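Local structure of putative isochorismatase (Burkholderia xenovorans, 3OQP) at residues R7-I12 with T111-G116; V14-V19 with E73-V78. The protein is probably a hydrolase of the isochorismatase family, related to nicotinamidases, although its substrate has not been established. All blocks are in the same frame, centred on the assembly; numbering follows the deposited sequence.

Contact 1 of 2, residues R7-I12 with T111-G116; sequences RALIVI and TLTVTG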
ATOM      1  N   ARG A   7     -21.173  -4.501  -7.276  1.00 10.75           N
ATOM      2  CA  ARG A   7     -19.938  -3.848  -7.634  1.00 10.39           C
ATOM      3  C   ARG A   7     -20.199  -2.366  -7.941  1.00 10.33           C
ATOM      4  O   ARG A   7     -21.235  -2.011  -8.505  1.00 11.58           O
ATOM      5  CB  ARG A   7     -19.243  -4.511  -8.854  1.00  9.90           C
ATOM      6  CG  ARG A   7     -18.763  -5.894  -8.616  1.00 10.61           C
ATOM      7  CD  ARG A   7     -18.560  -6.712  -9.888  1.00 10.95           C
ATOM      8  NE  ARG A   7     -17.705  -7.852  -9.696  1.00 10.65           N
ATOM      9  CZ  ARG A   7     -17.985  -9.148  -9.924  1.00 10.18           C
ATOM     10  NH1 ARG A   7     -19.157  -9.537 -10.411  1.00 11.59           N
ATOM     11  NH2 ARG A   7     -17.032 -10.054  -9.796  1.00 12.36           N
ATOM     12  N   ALA A   8     -19.207  -1.548  -7.629  1.00  9.42           N
ATOM     13  CA  ALA A   8     -19.080  -0.201  -8.175  1.00  9.53           C
ATOM     14  C   ALA A   8     -17.711  -0.210  -8.892  1.00 10.85           C
ATOM     15  O   ALA A   8     -16.734  -0.652  -8.328  1.00 11.62           O
ATOM     16  CB  ALA A   8     -19.167   0.944  -7.104  1.00 10.11           C
ATOM     17  N   LEU A   9     -17.660   0.380 -10.066  1.00  9.18           N
ATOM     18  CA  LEU A   9     -16.402   0.598 -10.756  1.00  9.45           C
ATOM     19  C   LEU A   9     -15.895   2.021 -10.431  1.00 10.03           C
ATOM     20  O   LEU A   9     -16.576   3.008 -10.719  1.00 11.12           O
ATOM     21  CB  LEU A   9     -16.631   0.481 -12.271  1.00 10.27           C
ATOM     22  CG  LEU A   9     -15.393   0.703 -13.124  1.00 11.75           C
ATOM     23  CD1 LEU A   9     -14.412  -0.448 -12.934  1.00 11.57           C
ATOM     24  CD2 LEU A   9     -15.801   0.903 -14.616  1.00 12.65           C
ATOM     25  N   ILE A  10     -14.693   2.110  -9.852  1.00  8.74           N
ATOM     26  CA  ILE A  10     -14.101   3.445  -9.589  1.00  8.90           C
ATOM     27  C   ILE A  10     -12.935   3.642 -10.544  1.00  8.66           C
ATOM     28  O   ILE A  10     -12.146   2.690 -10.768  1.00 10.23           O
ATOM     29  CB  ILE A  10     -13.679   3.536  -8.117  1.00  9.20           C
ATOM     30  CG1 ILE A  10     -13.336   4.985  -7.756  1.00  9.44           C
ATOM     31  CG2 ILE A  10     -12.557   2.581  -7.738  1.00 10.99           C
ATOM     32  CD1 ILE A  10     -13.259   5.234  -6.251  1.00 10.83           C
ATOM     33  N   VAL A  11     -12.928   4.767 -11.217  1.00  8.86           N
ATOM     34  CA  VAL A  11     -11.990   5.113 -12.255  1.00  9.59           C
ATOM     35  C   VAL A  11     -11.124   6.207 -11.712  1.00  8.45           C
ATOM     36  O   VAL A  11     -11.572   7.386 -11.615  1.00  9.22           O
ATOM     37  CB  VAL A  11     -12.765   5.580 -13.514  1.00  9.91           C
ATOM     38  CG1 VAL A  11     -11.806   5.858 -14.633  1.00 10.11           C
ATOM     39  CG2 VAL A  11     -13.738   4.445 -13.939  1.00 10.31           C
ATOM     40  N   ILE A  12      -9.920   5.917 -11.232  1.00  8.84           N
ATOM     41  CA  ILE A  12      -9.118   6.813 -10.407  1.00  9.78           C
ATOM     42  C   ILE A  12      -8.142   7.601 -11.249  1.00  8.59           C
ATOM     43  O   ILE A  12      -7.239   7.055 -11.916  1.00  9.54           O
ATOM     44  CB  ILE A  12      -8.347   6.025  -9.315  1.00  9.32           C
ATOM     45  CG1 ILE A  12      -9.355   5.299  -8.401  1.00  9.65           C
ATOM     46  CG2 ILE A  12      -7.508   6.993  -8.503  1.00 11.51           C
ATOM     47  CD1 ILE A  12      -8.739   4.479  -7.283  1.00 10.63           C
ATOM     48  N   THR A 111     -18.460  -4.582  -3.136  1.00  9.94           N
ATOM     49  CA  THR A 111     -17.270  -4.891  -3.936  1.00 10.01           C
ATOM     50  C   THR A 111     -16.871  -3.664  -4.733  1.00 10.75           C
ATOM     51  O   THR A 111     -17.684  -3.158  -5.501  1.00 11.27           O
ATOM     52  CB  THR A 111     -17.524  -6.074  -4.898  1.00 10.71           C
ATOM     53  OG1 THR A 111     -18.013  -7.178  -4.155  1.00 12.74           O
ATOM     54  CG2 THR A 111     -16.276  -6.523  -5.635  1.00 11.56           C
ATOM     55  N   LEU A 112     -15.630  -3.175  -4.526  1.00 10.26           N
ATOM     56  CA  LEU A 112     -15.167  -1.990  -5.228  1.00  9.94           C
ATOM     57  C   LEU A 112     -14.172  -2.443  -6.269  1.00  8.73           C
ATOM     58  O   LEU A 112     -13.166  -3.075  -5.912  1.00  9.75           O
ATOM     59  CB  LEU A 112     -14.491  -1.028  -4.257  1.00 10.68           C
ATOM     60  CG  LEU A 112     -13.996   0.283  -4.829  1.00 11.46           C
ATOM     61  CD1 LEU A 112     -15.162   1.212  -5.311  1.00 12.65           C
ATOM     62  CD2 LEU A 112     -13.101   1.000  -3.797  1.00 15.02           C
ATOM     63  N   THR A 113     -14.471  -2.192  -7.543  1.00  8.81           N
ATOM     64  CA  THR A 113     -13.593  -2.606  -8.649  1.00  8.33           C
ATOM     65  C   THR A 113     -12.756  -1.374  -9.063  1.00  8.17           C
ATOM     66  O   THR A 113     -13.274  -0.328  -9.487  1.00  9.69           O
ATOM     67  CB  THR A 113     -14.400  -3.065  -9.853  1.00 10.08           C
ATOM     68  OG1 THR A 113     -15.326  -4.091  -9.441  1.00 10.52           O
ATOM     69  CG2 THR A 113     -13.483  -3.668 -10.967  1.00  9.04           C
ATOM     70  N   VAL A 114     -11.428  -1.489  -8.935  1.00  8.89           N
ATOM     71  CA  VAL A 114     -10.503  -0.371  -9.096  1.00  9.81           C
ATOM     72  C   VAL A 114      -9.825  -0.423 -10.465  1.00  8.21           C
ATOM     73  O   VAL A 114      -9.244  -1.448 -10.897  1.00  9.63           O
ATOM     74  CB  VAL A 114      -9.447  -0.412  -7.998  1.00  9.95           C
ATOM     75  CG1 VAL A 114      -8.350   0.650  -8.205  1.00 13.15           C
ATOM     76  CG2 VAL A 114     -10.137  -0.210  -6.653  1.00 10.51           C
ATOM     77  N   THR A 115      -9.871   0.725 -11.137  1.00  8.80           N
ATOM     78  CA  THR A 115      -9.148   1.017 -12.355  1.00  8.78           C
ATOM     79  C   THR A 115      -8.546   2.441 -12.204  1.00  8.47           C
ATOM     80  O   THR A 115      -8.944   3.233 -11.315  1.00  8.95           O
ATOM     81  CB  THR A 115     -10.075   0.980 -13.601  1.00  9.84           C
ATOM     82  OG1 THR A 115     -11.055   2.035 -13.500  1.00 10.92           O
ATOM     83  CG2 THR A 115     -10.695  -0.401 -13.771  1.00 11.31           C
ATOM     84  N   GLY A 116      -7.643   2.745 -13.086  1.00  8.90           N
ATOM     85  CA  GLY A 116      -7.005   4.029 -13.131  1.00  8.40           C
ATOM     86  C   GLY A 116      -5.620   3.996 -12.492  1.00  8.42           C
ATOM     87  O   GLY A 116      -5.011   2.943 -12.338  1.00  9.90           O
TER
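The carbonyl oxygen of I10 is gripped twice by T115, through the backbone N at 3.0 Å and through the hydroxyl OG1, also at 3.0 Å from I10 O. The amide approaches almost in line with the carbonyl, whereas the hydroxyl donates at a C=O...O angle of 124°, tilted from the carbonyl plane. T115 reaches this position because its OG1 sits between the backbone N and the carbonyl carbon (chi1 65°), which also lays the hydroxyl 3.6 Å from V11 CG2. Two nearly straight amide bonds, T113 N to A8 O and I10 N to T113 O, and a more bent one, A8 N to T111 O, hold the strands in parallel register; I12 N to T115 O closes the row from a bent approach.

On the face of A8, I10, L112 and V114, the I10 methyl CG2 touches both L112 CD1 (3.8 Å) and V114 CG2 (3.9 Å). On the other face L9 CD1 spans T113 CG2 and T115 CG2, while R7 runs alongside T111, CG to CB 3.9 Å. The R7 guanidinium forms a salt bridge with E138, which also bonds T113 OG1, so one carboxylate ties both strands to strand 136-140. The strands run 24° from parallel, their axes 4.8 Å apart at closest approach, as two fully buried central strands of the six-stranded parallel sheet in the alpha/beta isochorismatase fold.

Contact 2 of 2, residues V14-V19 with E73-V78; sequences VQNEYV and ELHPVV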
ATOM      1  N   VAL A  14      -7.845   9.358 -14.055  1.00  9.62           N
ATOM      2  CA  VAL A  14      -7.559   9.164 -15.448  1.00  9.62           C
ATOM      3  C   VAL A  14      -7.524  10.501 -16.143  1.00  9.73           C
ATOM      4  O   VAL A  14      -8.477  10.924 -16.807  1.00 12.60           O
ATOM      5  CB  VAL A  14      -8.477   8.044 -16.066  1.00 10.17           C
ATOM      6  CG1 VAL A  14      -8.169   7.880 -17.597  1.00 11.69           C
ATOM      7  CG2 VAL A  14      -8.367   6.680 -15.335  1.00 10.21           C
ATOM      8  N   GLN A  15      -6.374  11.136 -15.935  1.00  9.94           N
ATOM      9  CA  GLN A  15      -6.108  12.515 -16.284  1.00 10.18           C
ATOM     10  C   GLN A  15      -4.952  12.661 -17.227  1.00 10.40           C
ATOM     11  O   GLN A  15      -4.083  11.764 -17.356  1.00 11.80           O
ATOM     12  CB  GLN A  15      -5.831  13.245 -14.969  1.00 10.03           C
ATOM     13  CG  GLN A  15      -7.087  13.451 -14.101  1.00 12.05           C
ATOM     14  CD  GLN A  15      -6.801  13.855 -12.669  1.00 11.63           C
ATOM     15  OE1 GLN A  15      -6.759  13.029 -11.756  1.00 12.44           O
ATOM     16  NE2 GLN A  15      -6.605  15.148 -12.459  1.00 11.53           N
ATOM     17  N   ASN A  16      -4.942  13.764 -17.992  1.00 10.59           N
ATOM     18  CA  ASN A  16      -3.979  13.939 -19.052  1.00 11.26           C
ATOM     19  C   ASN A  16      -2.543  13.933 -18.605  1.00 10.57           C
ATOM     20  O   ASN A  16      -1.678  13.505 -19.400  1.00 11.66           O
ATOM     21  CB  ASN A  16      -4.242  15.256 -19.792  1.00 12.19           C
ATOM     22  CG  ASN A  16      -5.520  15.237 -20.584  1.00 12.59           C
ATOM     23  OD1 ASN A  16      -5.893  14.186 -21.114  1.00 14.20           O
ATOM     24  ND2 ASN A  16      -6.194  16.399 -20.685  1.00 14.50           N
ATOM     25  N   GLU A  17      -2.244  14.266 -17.356  1.00 11.18           N
ATOM     26  CA  GLU A  17      -0.909  14.301 -16.823  1.00 11.74           C
ATOM     27  C   GLU A  17      -0.208  12.972 -17.032  1.00 11.25           C
ATOM     28  O   GLU A  17       1.011  12.917 -17.237  1.00 12.08           O
ATOM     29  CB  GLU A  17      -0.905  14.605 -15.308  1.00 12.96           C
ATOM     30  CG  GLU A  17       0.367  15.129 -14.795  1.00 12.72           C
ATOM     31  CD  GLU A  17       0.568  16.580 -15.274  1.00 15.54           C
ATOM     32  OE1 GLU A  17      -0.043  17.523 -14.661  1.00 16.79           O
ATOM     33  OE2 GLU A  17       1.338  16.767 -16.259  1.00 15.01           O
ATOM     34  N   TYR A  18      -0.980  11.875 -16.896  1.00 11.51           N
ATOM     35  CA  TYR A  18      -0.496  10.531 -17.030  1.00 11.07           C
ATOM     36  C   TYR A  18      -0.262  10.058 -18.477  1.00 12.30           C
ATOM     37  O   TYR A  18       0.372   9.003 -18.718  1.00 12.31           O
ATOM     38  CB  TYR A  18      -1.450   9.531 -16.360  1.00 10.35           C
ATOM     39  CG  TYR A  18      -1.418   9.599 -14.849  1.00  9.92           C
ATOM     40  CD1 TYR A  18      -0.251   9.370 -14.162  1.00 10.93           C
ATOM     41  CD2 TYR A  18      -2.573   9.926 -14.101  1.00 10.25           C
ATOM     42  CE1 TYR A  18      -0.201   9.412 -12.762  1.00 11.46           C
ATOM     43  CE2 TYR A  18      -2.536   9.871 -12.695  1.00 10.08           C
ATOM     44  CZ  TYR A  18      -1.340   9.695 -12.041  1.00 10.67           C
ATOM     45  OH  TYR A  18      -1.289   9.661 -10.671  1.00 12.69           O
ATOM     46  N   VAL A  19      -0.766  10.786 -19.442  1.00 12.14           N
ATOM     47  CA  VAL A  19      -0.784  10.389 -20.825  1.00 12.48           C
ATOM     48  C   VAL A  19       0.054  11.320 -21.667  1.00 13.52           C
ATOM     49  O   VAL A  19       1.112  10.953 -22.170  1.00 15.62           O
ATOM     50  CB  VAL A  19      -2.228  10.277 -21.325  1.00 12.92           C
ATOM     51  CG1 VAL A  19      -2.252   9.696 -22.738  1.00 15.07           C
ATOM     52  CG2 VAL A  19      -3.101   9.403 -20.401  1.00 12.88           C
ATOM     53  N   GLU A  73      -6.917  17.888 -16.328  1.00 10.72           N
ATOM     54  CA  GLU A  73      -8.186  17.525 -16.896  0.60 11.13           C
ATOM     55  C   GLU A  73      -8.275  16.005 -17.081  1.00 10.62           C
ATOM     56  O   GLU A  73      -7.290  15.297 -17.329  1.00 12.21           O
ATOM     57  CB  GLU A  73      -8.459  18.266 -18.201  0.60 11.76           C
ATOM     58  CG  GLU A  73      -8.577  19.793 -17.971  0.60 14.61           C
ATOM     59  CD  GLU A  73      -9.773  20.123 -17.076  0.60 17.71           C
ATOM     60  OE1 GLU A  73     -10.902  19.867 -17.504  0.60 20.08           O
ATOM     61  OE2 GLU A  73      -9.584  20.593 -15.944  0.60 24.62           O
ATOM     62  N   LEU A  74      -9.493  15.528 -16.954  1.00 11.82           N
ATOM     63  CA  LEU A  74      -9.803  14.138 -17.217  1.00 12.62           C
ATOM     64  C   LEU A  74      -9.551  13.862 -18.693  1.00 13.47           C
ATOM     65  O   LEU A  74      -9.831  14.677 -19.562  1.00 15.23           O
ATOM     66  CB  LEU A  74     -11.274  13.876 -16.889  1.00 13.54           C
ATOM     67  CG  LEU A  74     -11.669  13.952 -15.435  1.00 14.08           C
ATOM     68  CD1 LEU A  74     -13.150  13.961 -15.242  1.00 15.09           C
ATOM     69  CD2 LEU A  74     -11.079  12.742 -14.681  1.00 15.28           C
ATOM     70  N   HIS A  75      -8.973  12.698 -18.948  1.00 12.52           N
ATOM     71  CA  HIS A  75      -8.677  12.255 -20.308  1.00 11.29           C
ATOM     72  C   HIS A  75      -9.979  12.069 -21.063  1.00 12.40           C
ATOM     73  O   HIS A  75     -10.975  11.697 -20.470  1.00 12.84           O
ATOM     74  CB  HIS A  75      -7.904  10.973 -20.281  1.00 11.48           C
ATOM     75  CG  HIS A  75      -7.406  10.539 -21.609  1.00 13.46           C
ATOM     76  ND1 HIS A  75      -8.174   9.792 -22.477  1.00 13.00           N
ATOM     77  CD2 HIS A  75      -6.225  10.763 -22.229  1.00 14.05           C
ATOM     78  CE1 HIS A  75      -7.453   9.522 -23.558  1.00 15.54           C
ATOM     79  NE2 HIS A  75      -6.288  10.143 -23.457  1.00 14.97           N
ATOM     80  N   PRO A  76      -9.999  12.337 -22.383  1.00 13.35           N
ATOM     81  CA  PRO A  76     -11.198  12.057 -23.163  1.00 14.94           C
ATOM     82  C   PRO A  76     -11.901  10.695 -22.990  1.00 14.60           C
ATOM     83  O   PRO A  76     -13.107  10.627 -23.114  1.00 15.75           O
ATOM     84  CB  PRO A  76     -10.694  12.219 -24.617  1.00 17.07           C
ATOM     85  CG  PRO A  76      -9.661  13.278 -24.507  1.00 16.60           C
ATOM     86  CD  PRO A  76      -8.948  12.971 -23.212  1.00 15.20           C
ATOM     87  N   VAL A  77     -11.188   9.633 -22.611  0.50 14.22           N
ATOM     88  CA  VAL A  77     -11.844   8.349 -22.311  0.50 12.90           C
ATOM     89  C   VAL A  77     -12.894   8.467 -21.206  0.50 12.82           C
ATOM     90  O   VAL A  77     -13.949   7.835 -21.246  0.50 11.32           O
ATOM     91  CB  VAL A  77     -10.820   7.224 -21.904  0.50 13.67           C
ATOM     92  CG1 VAL A  77     -11.495   6.150 -21.093  0.50 14.93           C
ATOM     93  CG2 VAL A  77     -10.193   6.603 -23.113  0.50 14.83           C
ATOM     94  N   VAL A  78     -12.567   9.262 -20.193  0.50 11.52           N
ATOM     95  CA  VAL A  78     -13.515   9.565 -19.136  0.50 11.70           C
ATOM     96  C   VAL A  78     -14.474  10.632 -19.558  0.50 13.20           C
ATOM     97  O   VAL A  78     -15.678  10.456 -19.466  0.50 13.68           O
ATOM     98  CB  VAL A  78     -12.803  10.061 -17.847  0.50 11.05           C
ATOM     99  CG1 VAL A  78     -13.845  10.570 -16.839  0.50 11.55           C
ATOM    100  CG2 VAL A  78     -11.982   8.932 -17.285  0.50 10.76           C
TER
HETATM  101  O   HOH W   1      -8.863  16.771 -21.902  1.00 29.70           O
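Q15 and L74 form a single backbone bridge, CA to CA 4.1 Å, flanked by H75 N bonding to V14 O at 2.8 Å and N16 N to E73 O at 2.9 Å. The second bond is nearly collinear with its carbonyl; the first meets V14 O from a direction bent away from the carbonyl axis.

N16 carries much of the side-chain contact. Its OD1 lies 3.6 Å from H75 CD2, with the amide and imidazole planes 70° apart, and reaches the ring obliquely. The other branch, ND2, bonds to N70 O and to a water that in turn donates to L74 O, so ND2 is linked to the backbone at N70 and, through the water, at L74. V19 crosses the imidazole at about a right angle, its CG2 3.9 Å from H75 CD2. The ring is also fixed from within its own segment: H75 is the N-cap of helix 76-79, and its ND1 accepts from V77 N at 3.0 Å with an N-H...N angle of 176°. With CG anti to the backbone N (chi1 -172°), the imidazole turns back over that helix start, and P76 CD lies over one face, toward its rim.

In one modelled conformer of V78, its CG2 packs on V14 CB at 3.8 Å. Q15 and L74 meet obliquely, CG to CD2 4.1 Å, while Q15 NE2 bonds to A72 O and N56 O. The loop after strand 7-12 is thereby joined to the start of helix 76-79, with V14 and H75 resting on L34 of helix 30-47, and L74 on I53 of strand 51-56.

Contact 1 and contact 2 have centres about 16 Å apart and follow each other off one strand: 7-12 pairs with 111-116 in the sheet, and the chain leaving it at once supplies 14-19. Segment 73-78 comes between, so both halves of contact 2 precede 111-116 in the chain. The two contacts touch directly, G116 CA to V14 CG2 at 3.7 Å. Both also rest on helix 30-47, where V11 and V14 each meet I37. Contact 2 thus lies beyond the C-terminal ends of the central strands, where this family generally carries its catalytic residues; C122, modified to 3-sulfinoalanine and following strand 111-115, is consistent with an active site on that side.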